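PDB 6ABW: citrate synthase from Metallosphaera sedula, which probably catalyses the condensation of oxaloacetate with acetyl-CoA and water to give citrate and free CoA in the tricarboxylic acid cycle. Local coordinates for residues T31-E36 with R271-Y276; D49-T54 with M185-I190; L191-E196 with R350-T355; I282-A287 with D325-V330. All blocks are in the same frame, centred on the assembly; numbering follows the deposited sequence.

Overall arrangement
From the N terminus, strand 31-34 supplies the first half of contact 1 and helix 47-53 that of contact 2. Contact 2 closes first, when helix 179-191 returns to helix 47-53, so its loop lies wholly within that of contact 1. The loop 191-196 then opens contact 3 before 271-276 closes contact 1, so contacts 1 and 3 cross. Contact 4, between helices 278-292 and 325-335, begins and ends before helix 342-365 completes contact 3. Contact 3 touches the other three: Thr31 and Tyr273 in contact 1, Val51 in contact 2, Asp325, Ser328 and Phe283 in contact 4. Tyr286 and Phe283 of contact 4 also pack on contact 2.

Contact 1 of 4, residues T31-E36 with R271-Y276; sequences TYIDGE and RVYKTY. With ACO (acetyl coenzyme *a), chain D.
The loop that follows the predicted active-site residue His270 lies against the end of strand 31-34, an outer strand of a small antiparallel sheet, with Gly35 and Tyr273 nearest in backbone. One nearly straight hydrogen bond joins the two segments: Lys274 N gives its proton to Gly35 O at 3.0 Å, with an N-H...O angle of 173°. Gly35 also brings its CA to 3.2 Å from Val272 O in a CA-H...O contact. Ile33 supplies the apolar part. Its CG2, set anti to the backbone N, meets Tyr273 CE1 at 3.7 Å and Val272 CG1 at 3.8 Å, while the Ile33 and Tyr273 side chains cross at about a right angle. Asp34 O lies at the edge of the tyrosine ring, 4.0 Å from Tyr273 CE1. A water bridges the two segments, 2.6 Å from Val272 O and 3.0 Å from Glu36 OE2, donating to both. Beyond the contact, Tyr273 OH bonds His195 NE2, and the N-H groups of Val272 and Tyr273 both bond His270 ND1. On the far side of the loop, CEP of the acetyl-CoA lies 3.6 Å above one face of the Arg271 guanidinium. The strand end thus packs on the very loop whose two N-H groups are directed at His270 ND1, a pairing that limits rotation of the imidazole and is consistent with a ring held in place.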
# COMPACT_ATOMS: atom_id res chain seq x y z
N THR A 31 -9.15 -16.05 -14.00
CA THR A 31 -9.14 -15.34 -15.28
C THR A 31 -8.22 -16.08 -16.23
O THR A 31 -7.07 -16.38 -15.87
CB THR A 31 -8.64 -13.88 -15.10
OG1 THR A 31 -9.46 -13.25 -14.11
CG2 THR A 31 -8.82 -13.13 -16.27
N TYR A 32 -8.79 -16.42 -17.38
CA TYR A 32 -8.03 -17.05 -18.49
C TYR A 32 -7.92 -16.05 -19.64
O TYR A 32 -8.90 -15.46 -20.06
CB TYR A 32 -8.78 -18.31 -18.94
CG TYR A 32 -8.20 -18.94 -20.19
CD1 TYR A 32 -7.00 -19.63 -20.13
CD2 TYR A 32 -8.87 -18.81 -21.40
CE1 TYR A 32 -6.44 -20.16 -21.26
CE2 TYR A 32 -8.32 -19.40 -22.57
CZ TYR A 32 -7.13 -20.08 -22.45
OH TYR A 32 -6.51 -20.64 -23.55
N ILE A 33 -6.72 -15.92 -20.20
CA ILE A 33 -6.48 -15.02 -21.32
C ILE A 33 -5.77 -15.79 -22.41
O ILE A 33 -4.79 -16.46 -22.10
CB ILE A 33 -5.62 -13.80 -20.92
CG1 ILE A 33 -6.32 -13.00 -19.84
CG2 ILE A 33 -5.42 -12.89 -22.12
CD1 ILE A 33 -5.41 -12.07 -19.08
N ASP A 34 -6.31 -15.75 -23.63
CA ASP A 34 -5.62 -16.26 -24.82
C ASP A 34 -5.29 -15.08 -25.71
O ASP A 34 -6.14 -14.55 -26.38
CB ASP A 34 -6.47 -17.34 -25.51
CG ASP A 34 -5.82 -17.88 -26.84
OD1 ASP A 34 -4.75 -17.43 -27.27
OD2 ASP A 34 -6.47 -18.76 -27.46
N GLY A 35 -4.06 -14.61 -25.64
CA GLY A 35 -3.66 -13.45 -26.43
C GLY A 35 -3.68 -13.62 -27.94
O GLY A 35 -3.91 -12.66 -28.70
N GLU A 36 -3.46 -14.84 -28.40
CA GLU A 36 -3.36 -15.09 -29.86
C GLU A 36 -4.73 -15.04 -30.50
O GLU A 36 -4.90 -14.63 -31.66
CB GLU A 36 -2.69 -16.45 -30.16
CG GLU A 36 -1.31 -16.67 -29.51
CD GLU A 36 -0.22 -15.63 -29.86
OE1 GLU A 36 0.06 -15.38 -31.06
OE2 GLU A 36 0.41 -15.08 -28.92
N ARG A 271 0.30 -5.92 -24.49
CA ARG A 271 1.43 -6.90 -24.34
C ARG A 271 1.06 -8.36 -24.59
O ARG A 271 1.95 -9.17 -24.89
CB ARG A 271 2.12 -6.79 -22.95
CG ARG A 271 2.98 -5.53 -22.84
CD ARG A 271 3.93 -5.46 -21.63
NE ARG A 271 4.45 -4.08 -21.49
CZ ARG A 271 5.40 -3.51 -22.26
NH1 ARG A 271 5.99 -4.16 -23.27
NH2 ARG A 271 5.76 -2.24 -22.03
N VAL A 272 -0.21 -8.72 -24.40
CA VAL A 272 -0.70 -10.11 -24.55
C VAL A 272 -1.56 -10.30 -25.80
O VAL A 272 -1.37 -11.26 -26.58
CB VAL A 272 -1.48 -10.55 -23.27
CG1 VAL A 272 -1.93 -11.99 -23.33
CG2 VAL A 272 -0.59 -10.40 -22.04
N TYR A 273 -2.59 -9.48 -25.95
CA TYR A 273 -3.49 -9.57 -27.09
C TYR A 273 -2.83 -9.12 -28.40
O TYR A 273 -2.32 -8.01 -28.49
CB TYR A 273 -4.77 -8.74 -26.94
CG TYR A 273 -5.67 -9.21 -25.80
CD1 TYR A 273 -6.20 -10.49 -25.82
CD2 TYR A 273 -5.96 -8.38 -24.70
CE1 TYR A 273 -7.01 -10.95 -24.80
CE2 TYR A 273 -6.80 -8.82 -23.66
CZ TYR A 273 -7.28 -10.10 -23.71
OH TYR A 273 -8.05 -10.61 -22.72
N LYS A 274 -2.84 -9.99 -29.39
CA LYS A 274 -2.32 -9.66 -30.72
C LYS A 274 -3.48 -9.48 -31.71
O LYS A 274 -3.28 -9.44 -32.91
CB LYS A 274 -1.30 -10.72 -31.14
CG LYS A 274 -0.11 -10.88 -30.16
CD LYS A 274 0.58 -9.55 -29.87
CE LYS A 274 1.58 -9.55 -28.71
NZ LYS A 274 1.78 -8.11 -28.26
N THR A 275 -4.69 -9.27 -31.18
CA THR A 275 -5.94 -9.12 -31.87
C THR A 275 -6.60 -7.92 -31.18
O THR A 275 -5.98 -7.36 -30.20
CB THR A 275 -6.87 -10.32 -31.57
OG1 THR A 275 -7.06 -10.45 -30.15
CG2 THR A 275 -6.25 -11.62 -32.02
N TYR A 276 -7.80 -7.53 -31.62
CA TYR A 276 -8.65 -6.67 -30.76
C TYR A 276 -8.76 -7.28 -29.34
O TYR A 276 -8.89 -8.49 -29.15
CB TYR A 276 -10.09 -6.55 -31.29
CG TYR A 276 -10.44 -5.35 -32.16
CD1 TYR A 276 -9.92 -5.29 -33.45
CD2 TYR A 276 -11.33 -4.35 -31.74
CE1 TYR A 276 -10.27 -4.27 -34.30
CE2 TYR A 276 -11.65 -3.30 -32.58
CZ TYR A 276 -11.10 -3.27 -33.86
OH TYR A 276 -11.29 -2.32 -34.81
N1A ACO D . 0.58 2.93 -31.63
C2A ACO D . 1.39 2.89 -32.75
N3A ACO D . 2.36 1.92 -32.94
C4A ACO D . 2.52 0.97 -31.99
C5A ACO D . 1.67 0.95 -30.78
C6A ACO D . 0.67 2.00 -30.66
N6A ACO D . -0.09 2.03 -29.55
N7A ACO D . 2.07 -0.09 -30.01
C8A ACO D . 3.09 -0.71 -30.66
N9A ACO D . 3.35 -0.07 -31.82
C1B ACO D . 4.37 -0.46 -32.84
C2B ACO D . 5.80 -0.58 -32.29
O2B ACO D . 6.51 0.65 -32.24
C3B ACO D . 6.38 -1.52 -33.31
O3B ACO D . 6.77 -0.71 -34.44
P3B ACO D . 7.97 -1.08 -35.48
O7A ACO D . 8.43 0.27 -36.02
O8A ACO D . 7.31 -1.96 -36.53
O9A ACO D . 9.01 -1.76 -34.60
C4B ACO D . 5.23 -2.47 -33.68
O4B ACO D . 4.01 -1.76 -33.40
C5B ACO D . 5.18 -3.74 -32.88
O5B ACO D . 5.14 -3.43 -31.48
P1A ACO D . 4.94 -4.62 -30.41
O1A ACO D . 6.32 -5.20 -30.21
O2A ACO D . 3.75 -5.47 -30.86
O3A ACO D . 4.47 -3.95 -29.01
P2A ACO D . 5.42 -3.08 -28.03
O4A ACO D . 5.95 -3.92 -26.90
O5A ACO D . 6.27 -2.12 -28.82
O6A ACO D . 4.22 -2.27 -27.30
CBP ACO D . 2.50 -2.08 -25.66
CCP ACO D . 3.06 -2.92 -26.78
CDP ACO D . 1.10 -2.27 -25.15
CEP ACO D . 3.53 -1.36 -24.76
CAP ACO D . 2.17 -0.80 -26.60
OAP ACO D . 1.34 -1.08 -27.74
C9P ACO D . 1.52 0.42 -25.93
O9P ACO D . 2.27 1.25 -25.42
N8P ACO D . 0.17 0.51 -25.92
C7P ACO D . -0.53 1.46 -25.07
C6P ACO D . -0.40 2.91 -25.46
C5P ACO D . -1.09 3.66 -24.33
O5P ACO D . -2.29 3.93 -24.41
N4P ACO D . -0.35 4.06 -23.28
C3P ACO D . -0.87 4.88 -22.18
C2P ACO D . -0.80 4.03 -20.93
S1P ACO D . 0.47 4.66 -19.89
C ACO D . -0.56 4.92 -18.63
O ACO D . -1.24 5.93 -18.67
CH3 ACO D . -0.60 3.88 -17.55
O HOH W 1 0.27 -13.23 -26.53

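Contact 2 of 4, residues D49-T54 with M185-I190; sequences DLVEHT and MDAALI
The flat group facing across this contact is the Asp186 carboxylate, which meets Val51 and Thr54 through water. One water lies 2.6 Å from Asp186 OD2 and 3.0 Å from Val51 O; a second lies 2.7 Å from the same OD2 and 2.8 Å from Thr54 O. The other carboxylate oxygen, OD1, accepts from Phe56 N, so the group is held from both of its oxygens. The second flat group, the His53 ring, has Glu52 CG over the centre of one face. Its ND1 donates to Asp49 OD1 at 2.8 Å, the oxygen lying 23° out of the ring plane and being met nearly along its own C-O axis; this bond is internal to helix 47-53, away from the interface. The Asp186 waters border a buried packing of helix 47-53 on helix 179-191 within the mainly helical citrate synthase fold: the two short segments run nearly antiparallel, at 155°, with axes 9.6 Å apart. Val51 carries it with both branches. CG1, anti to the backbone N (chi1 168°), touches Ala187 CB at 3.6 Å, and CG2 meets Ile190 CG2 at 3.9 Å. At the helix end, Leu50 O accepts from Thr54 N and Thr54 OG1, which approach from opposite faces of its carbonyl plane. Val383 of the second subunit packs on Leu50, His53 and Thr54 and gives its N-H to Asp49 OD2.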
# COMPACT_ATOMS: atom_id res chain seq x y z
N ASP A 49 -20.33 -13.32 -22.91
CA ASP A 49 -21.46 -14.12 -22.37
C ASP A 49 -21.81 -13.54 -21.00
O ASP A 49 -23.01 -13.33 -20.67
CB ASP A 49 -20.97 -15.59 -22.30
CG ASP A 49 -22.13 -16.69 -22.19
OD1 ASP A 49 -23.38 -16.36 -22.27
OD2 ASP A 49 -21.72 -17.87 -21.98
N LEU A 50 -20.77 -13.26 -20.19
CA LEU A 50 -21.07 -12.66 -18.88
C LEU A 50 -21.71 -11.32 -19.00
O LEU A 50 -22.67 -10.97 -18.24
CB LEU A 50 -19.79 -12.59 -18.03
CG LEU A 50 -19.29 -13.95 -17.60
CD1 LEU A 50 -17.93 -13.76 -16.96
CD2 LEU A 50 -20.28 -14.66 -16.65
N VAL A 51 -21.21 -10.49 -19.93
CA VAL A 51 -21.76 -9.11 -19.98
C VAL A 51 -23.20 -9.14 -20.46
O VAL A 51 -24.08 -8.48 -19.89
CB VAL A 51 -20.91 -8.15 -20.84
CG1 VAL A 51 -21.68 -6.83 -21.11
CG2 VAL A 51 -19.63 -7.81 -20.12
N GLU A 52 -23.43 -9.93 -21.50
CA GLU A 52 -24.78 -9.98 -22.11
C GLU A 52 -25.84 -10.62 -21.18
O GLU A 52 -26.94 -10.13 -21.15
CB GLU A 52 -24.71 -10.78 -23.38
CG GLU A 52 -26.03 -10.93 -24.15
CD GLU A 52 -26.66 -9.63 -24.67
OE1 GLU A 52 -26.07 -8.52 -24.53
OE2 GLU A 52 -27.77 -9.75 -25.25
N HIS A 53 -25.47 -11.68 -20.48
CA HIS A 53 -26.43 -12.55 -19.80
C HIS A 53 -26.36 -12.52 -18.27
O HIS A 53 -27.19 -13.18 -17.62
CB HIS A 53 -26.24 -13.97 -20.29
CG HIS A 53 -26.48 -14.13 -21.75
ND1 HIS A 53 -25.51 -14.62 -22.61
CD2 HIS A 53 -27.59 -13.95 -22.50
CE1 HIS A 53 -26.02 -14.69 -23.84
NE2 HIS A 53 -27.28 -14.29 -23.79
N THR A 54 -25.38 -11.81 -17.66
CA THR A 54 -25.32 -11.77 -16.20
C THR A 54 -25.36 -10.32 -15.71
O THR A 54 -26.09 -9.53 -16.21
CB THR A 54 -24.20 -12.64 -15.57
OG1 THR A 54 -22.95 -12.00 -15.73
CG2 THR A 54 -24.14 -14.04 -16.22
N MET A 185 -22.97 0.83 -17.32
CA MET A 185 -22.15 0.87 -16.05
C MET A 185 -21.94 -0.54 -15.55
O MET A 185 -20.83 -0.93 -15.15
CB MET A 185 -22.84 1.77 -15.04
CG MET A 185 -22.04 1.90 -13.73
SD MET A 185 -20.59 2.94 -14.00
CE MET A 185 -19.30 2.00 -13.20
N ASP A 186 -22.97 -1.38 -15.60
CA ASP A 186 -22.86 -2.74 -15.21
C ASP A 186 -21.84 -3.46 -16.08
O ASP A 186 -20.96 -4.26 -15.59
CB ASP A 186 -24.26 -3.46 -15.31
CG ASP A 186 -24.22 -4.83 -14.75
OD1 ASP A 186 -24.08 -5.00 -13.47
OD2 ASP A 186 -24.25 -5.78 -15.58
N ALA A 187 -21.94 -3.22 -17.37
CA ALA A 187 -20.95 -3.84 -18.28
C ALA A 187 -19.49 -3.44 -17.91
O ALA A 187 -18.57 -4.27 -17.92
CB ALA A 187 -21.27 -3.48 -19.73
N ALA A 188 -19.29 -2.15 -17.70
CA ALA A 188 -17.97 -1.58 -17.39
C ALA A 188 -17.43 -2.22 -16.13
O ALA A 188 -16.27 -2.56 -16.07
CB ALA A 188 -18.07 -0.09 -17.21
N LEU A 189 -18.27 -2.41 -15.12
CA LEU A 189 -17.87 -3.09 -13.89
C LEU A 189 -17.46 -4.49 -14.11
O LEU A 189 -16.50 -4.96 -13.52
CB LEU A 189 -18.97 -3.10 -12.86
CG LEU A 189 -19.31 -1.74 -12.34
CD1 LEU A 189 -20.65 -1.73 -11.64
CD2 LEU A 189 -18.19 -1.35 -11.38
N ILE A 190 -18.16 -5.20 -14.99
CA ILE A 190 -17.71 -6.58 -15.31
C ILE A 190 -16.41 -6.58 -16.13
O ILE A 190 -15.48 -7.38 -15.87
CB ILE A 190 -18.81 -7.34 -16.10
CG1 ILE A 190 -20.05 -7.59 -15.17
CG2 ILE A 190 -18.27 -8.68 -16.61
CD1 ILE A 190 -21.30 -7.98 -15.94
O HOH W 2 -23.66 -6.17 -18.06
O HOH W 3 -26.49 -6.80 -16.67

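Contact 3 of 4, residues L191-E196 with R350-T355; sequences LYADHE and RTLGWT
Arg350 takes hold of the Tyr192 carbonyl side-on. NE donates to Tyr192 O at 2.9 Å (N-H...O angle 149°) and NH2 donates to the same oxygen at 3.1 Å; both approach from one face of the carbonyl plane, while the oxygen stays within 7° of the guanidinium plane. Bends at chi2 and chi3 curl the arginine chain back on itself to bring this edge round. The loop also crosses one face of the guanidinium, where His195 N sits over the centre, 3.5 Å above it. That N-H is buried with no partner in the model. NH1 donates to a water at 2.9 Å, which in turn donates to His195 O at 3.3 Å. One helical turn along, a weak bond runs from Gly353 N to Ala193 O at 3.1 Å, and Asp194 OD1 lies 3.7 Å from Gly353 CA. In the next shell, Arg350 CG rests above one face of Trp354, and Asp194 OD2 is bonded by Thr31 OG1 and His357 NE2. Tyr192 OH bonds OD1 of Asp325, a predicted active-site residue, and His195 approaches His270, the other. The contact thus ties helix 342-365 to the loop between helices 179-191 and 199-208 that borders the citrate synthase active site.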
# COMPACT_ATOMS: atom_id res chain seq x y z
N LEU A 191 -16.34 -5.65 -17.09
CA LEU A 191 -15.25 -5.64 -18.06
C LEU A 191 -13.87 -5.43 -17.44
O LEU A 191 -12.87 -5.97 -17.89
CB LEU A 191 -15.53 -4.60 -19.16
CG LEU A 191 -16.60 -4.94 -20.22
CD1 LEU A 191 -17.06 -3.78 -21.07
CD2 LEU A 191 -16.13 -6.09 -21.11
N TYR A 192 -13.81 -4.56 -16.43
CA TYR A 192 -12.60 -4.21 -15.76
C TYR A 192 -12.27 -5.04 -14.50
O TYR A 192 -11.27 -4.76 -13.83
CB TYR A 192 -12.60 -2.68 -15.48
CG TYR A 192 -12.04 -1.74 -16.52
CD1 TYR A 192 -10.93 -2.10 -17.33
CD2 TYR A 192 -12.51 -0.45 -16.64
CE1 TYR A 192 -10.34 -1.19 -18.17
CE2 TYR A 192 -11.93 0.45 -17.51
CZ TYR A 192 -10.83 0.07 -18.29
OH TYR A 192 -10.21 1.00 -19.14
N ALA A 193 -13.08 -6.11 -14.21
CA ALA A 193 -13.01 -6.75 -12.92
C ALA A 193 -11.66 -7.41 -12.67
O ALA A 193 -11.18 -7.34 -11.55
CB ALA A 193 -14.14 -7.73 -12.68
N ASP A 194 -11.06 -8.09 -13.65
CA ASP A 194 -9.78 -8.71 -13.43
C ASP A 194 -9.02 -8.92 -14.75
O ASP A 194 -9.67 -9.17 -15.76
CB ASP A 194 -9.90 -10.11 -12.80
CG ASP A 194 -8.53 -10.58 -12.24
OD1 ASP A 194 -7.80 -9.75 -11.57
OD2 ASP A 194 -8.10 -11.71 -12.56
N HIS A 195 -7.70 -8.80 -14.71
CA HIS A 195 -6.89 -9.09 -15.91
C HIS A 195 -5.41 -9.13 -15.58
O HIS A 195 -4.85 -8.11 -15.10
CB HIS A 195 -7.09 -8.00 -16.95
CG HIS A 195 -6.94 -8.43 -18.37
ND1 HIS A 195 -5.79 -8.19 -19.09
CD2 HIS A 195 -7.78 -9.07 -19.20
CE1 HIS A 195 -5.94 -8.71 -20.30
NE2 HIS A 195 -7.12 -9.25 -20.39
N GLU A 196 -4.76 -10.27 -15.80
CA GLU A 196 -3.29 -10.37 -15.61
C GLU A 196 -2.95 -10.07 -14.12
O GLU A 196 -3.84 -10.13 -13.25
CB GLU A 196 -2.55 -9.43 -16.57
CG GLU A 196 -2.67 -9.71 -18.06
CD GLU A 196 -2.18 -8.52 -18.92
OE1 GLU A 196 -1.00 -8.49 -19.33
OE2 GLU A 196 -2.98 -7.57 -19.19
N ARG A 350 -12.03 -3.18 -10.39
CA ARG A 350 -10.91 -4.04 -10.09
C ARG A 350 -10.81 -4.44 -8.59
O ARG A 350 -10.17 -5.44 -8.29
CB ARG A 350 -9.61 -3.42 -10.62
CG ARG A 350 -8.32 -4.21 -10.47
CD ARG A 350 -8.39 -5.56 -11.16
NE ARG A 350 -8.78 -5.45 -12.57
CZ ARG A 350 -7.95 -5.38 -13.63
NH1 ARG A 350 -6.64 -5.52 -13.51
NH2 ARG A 350 -8.43 -5.22 -14.85
N THR A 351 -11.53 -3.76 -7.70
CA THR A 351 -11.59 -4.24 -6.32
C THR A 351 -12.06 -5.69 -6.25
O THR A 351 -11.56 -6.44 -5.39
CB THR A 351 -12.48 -3.40 -5.35
OG1 THR A 351 -13.84 -3.38 -5.82
CG2 THR A 351 -11.91 -2.01 -5.22
N LEU A 352 -12.87 -6.14 -7.26
CA LEU A 352 -13.30 -7.49 -7.26
C LEU A 352 -12.16 -8.41 -7.54
O LEU A 352 -11.98 -9.35 -6.77
CB LEU A 352 -14.41 -7.73 -8.26
CG LEU A 352 -14.92 -9.16 -8.36
CD1 LEU A 352 -15.40 -9.64 -7.00
CD2 LEU A 352 -16.09 -9.29 -9.38
N GLY A 353 -11.39 -8.14 -8.58
CA GLY A 353 -10.20 -8.94 -8.88
C GLY A 353 -9.13 -8.90 -7.80
O GLY A 353 -8.58 -9.94 -7.44
N TRP A 354 -8.88 -7.72 -7.21
CA TRP A 354 -7.93 -7.63 -6.10
C TRP A 354 -8.31 -8.51 -4.89
O TRP A 354 -7.51 -9.30 -4.43
CB TRP A 354 -7.75 -6.17 -5.64
CG TRP A 354 -7.09 -5.27 -6.64
CD1 TRP A 354 -6.17 -5.60 -7.58
CD2 TRP A 354 -7.28 -3.84 -6.75
NE1 TRP A 354 -5.78 -4.47 -8.27
CE2 TRP A 354 -6.43 -3.38 -7.75
CE3 TRP A 354 -8.05 -2.93 -6.04
CZ2 TRP A 354 -6.42 -2.08 -8.15
CZ3 TRP A 354 -8.02 -1.63 -6.43
CH2 TRP A 354 -7.21 -1.20 -7.45
N THR A 355 -9.54 -8.42 -4.46
CA THR A 355 -9.99 -9.16 -3.31
C THR A 355 -10.01 -10.67 -3.65
O THR A 355 -9.56 -11.52 -2.84
CB THR A 355 -11.35 -8.75 -2.82
OG1 THR A 355 -12.37 -8.86 -3.85
CG2 THR A 355 -11.38 -7.38 -2.20
O HOH W 4 -5.00 -4.93 -15.83

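Contact 4 of 4, residues I282-A287 with D325-V330; sequences IFKKYA and DFYSGV
Glu308 OE1 is gripped from both sides of this contact, by Lys284 NZ in a salt bridge and by Tyr327 OH in a hydrogen bond. The two side chains reach it together, lying side by side and pointing the same way. Lys284, extended throughout with CG anti to the backbone N, runs its methylenes over one face of the tyrosine: CG is 3.9 Å from the centroid of the Tyr327 ring and 15° off the ring normal, a CH-pi contact. Phe326 CD2 lies 3.6 Å above the opposite face of the Tyr327 ring, toward its rim. A second CH-pi contact sets Ser328 CB 3.7 Å from the centroid of the Phe283 ring, 12° off its normal. Ser328 OG meanwhile bonds Tyr192 OH, while Ser328 N is buried with no partner in the model. Apolar contacts complete the interface: Phe283 CB meets Tyr327 CB at 3.8 Å, and Ala287 CB meets Val330 CG1 at 3.8 Å. The axes come within 8.1 Å and cross at 25°, which makes this a close, roughly parallel packing of helices 278-292 and 325-335, the second beginning near the predicted active-site Asp325 of this citrate synthase fold.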
# COMPACT_ATOMS: atom_id res chain seq x y z
N ILE A 282 -16.72 -4.65 -26.59
CA ILE A 282 -17.88 -4.54 -25.72
C ILE A 282 -18.01 -3.12 -25.24
O ILE A 282 -19.13 -2.54 -25.27
CB ILE A 282 -17.82 -5.57 -24.60
CG1 ILE A 282 -17.69 -6.95 -25.18
CG2 ILE A 282 -19.08 -5.46 -23.76
CD1 ILE A 282 -17.25 -8.04 -24.24
N PHE A 283 -16.91 -2.52 -24.77
CA PHE A 283 -17.01 -1.07 -24.43
C PHE A 283 -17.57 -0.26 -25.63
O PHE A 283 -18.43 0.63 -25.45
CB PHE A 283 -15.67 -0.51 -24.03
CG PHE A 283 -15.32 -0.70 -22.59
CD1 PHE A 283 -16.05 -0.04 -21.62
CD2 PHE A 283 -14.31 -1.51 -22.19
CE1 PHE A 283 -15.77 -0.19 -20.27
CE2 PHE A 283 -14.00 -1.67 -20.86
CZ PHE A 283 -14.76 -1.01 -19.87
N LYS A 284 -17.12 -0.60 -26.84
CA LYS A 284 -17.63 0.14 -28.01
C LYS A 284 -19.15 0.07 -28.17
O LYS A 284 -19.82 1.09 -28.39
CB LYS A 284 -16.95 -0.34 -29.27
CG LYS A 284 -17.37 0.52 -30.46
CD LYS A 284 -16.69 0.11 -31.71
CE LYS A 284 -17.20 0.99 -32.86
NZ LYS A 284 -16.50 0.52 -34.09
N LYS A 285 -19.68 -1.12 -28.04
CA LYS A 285 -21.11 -1.41 -28.16
C LYS A 285 -21.88 -0.52 -27.22
O LYS A 285 -22.85 0.13 -27.62
CB LYS A 285 -21.33 -2.85 -27.82
CG LYS A 285 -22.76 -3.37 -27.78
CD LYS A 285 -22.67 -4.83 -27.29
CE LYS A 285 -23.75 -5.76 -27.82
NZ LYS A 285 -25.00 -5.53 -27.07
N TYR A 286 -21.42 -0.47 -25.95
CA TYR A 286 -22.13 0.26 -24.95
C TYR A 286 -21.92 1.74 -25.08
O TYR A 286 -22.81 2.48 -24.76
CB TYR A 286 -21.85 -0.28 -23.52
CG TYR A 286 -22.55 -1.59 -23.31
CD1 TYR A 286 -23.95 -1.64 -23.05
CD2 TYR A 286 -21.92 -2.75 -23.48
CE1 TYR A 286 -24.59 -2.84 -22.90
CE2 TYR A 286 -22.55 -3.96 -23.34
CZ TYR A 286 -23.90 -4.00 -23.06
OH TYR A 286 -24.45 -5.29 -22.99
N ALA A 287 -20.79 2.18 -25.63
CA ALA A 287 -20.56 3.60 -25.87
C ALA A 287 -21.54 4.24 -26.89
O ALA A 287 -21.97 5.35 -26.73
CB ALA A 287 -19.14 3.81 -26.36
N ASP A 325 -8.76 0.23 -23.02
CA ASP A 325 -8.73 1.65 -22.58
C ASP A 325 -9.24 2.63 -23.64
O ASP A 325 -9.41 3.81 -23.35
CB ASP A 325 -7.36 1.99 -22.06
CG ASP A 325 -6.85 0.99 -20.93
OD1 ASP A 325 -7.63 0.67 -19.94
OD2 ASP A 325 -5.69 0.47 -21.08
N PHE A 326 -9.44 2.17 -24.87
CA PHE A 326 -9.75 3.06 -25.99
C PHE A 326 -11.16 3.64 -25.90
O PHE A 326 -11.35 4.82 -26.13
CB PHE A 326 -9.52 2.34 -27.37
CG PHE A 326 -9.48 3.32 -28.54
CD1 PHE A 326 -8.40 4.08 -28.76
CD2 PHE A 326 -10.62 3.53 -29.31
CE1 PHE A 326 -8.40 4.99 -29.79
CE2 PHE A 326 -10.61 4.41 -30.35
CZ PHE A 326 -9.51 5.14 -30.60
N TYR A 327 -12.16 2.79 -25.62
CA TYR A 327 -13.55 3.20 -25.54
C TYR A 327 -14.12 3.26 -24.11
O TYR A 327 -15.24 3.71 -23.94
CB TYR A 327 -14.41 2.24 -26.35
CG TYR A 327 -14.38 2.49 -27.83
CD1 TYR A 327 -15.01 3.60 -28.33
CD2 TYR A 327 -13.80 1.61 -28.71
CE1 TYR A 327 -15.01 3.86 -29.69
CE2 TYR A 327 -13.78 1.85 -30.10
CZ TYR A 327 -14.38 2.98 -30.57
OH TYR A 327 -14.42 3.30 -31.93
N SER A 328 -13.35 2.92 -23.08
CA SER A 328 -13.94 2.92 -21.72
C SER A 328 -14.25 4.35 -21.27
O SER A 328 -15.33 4.63 -20.71
CB SER A 328 -13.00 2.19 -20.74
OG SER A 328 -11.72 2.83 -20.67
N GLY A 329 -13.33 5.28 -21.55
CA GLY A 329 -13.52 6.66 -21.29
C GLY A 329 -14.75 7.25 -21.95
O GLY A 329 -15.50 8.05 -21.36
N VAL A 330 -14.99 6.88 -23.20
CA VAL A 330 -16.20 7.28 -23.88
C VAL A 330 -17.45 6.85 -23.12
O VAL A 330 -18.36 7.65 -22.98
CB VAL A 330 -16.26 6.79 -25.35
CG1 VAL A 330 -17.57 7.29 -26.02
CG2 VAL A 330 -15.05 7.34 -26.10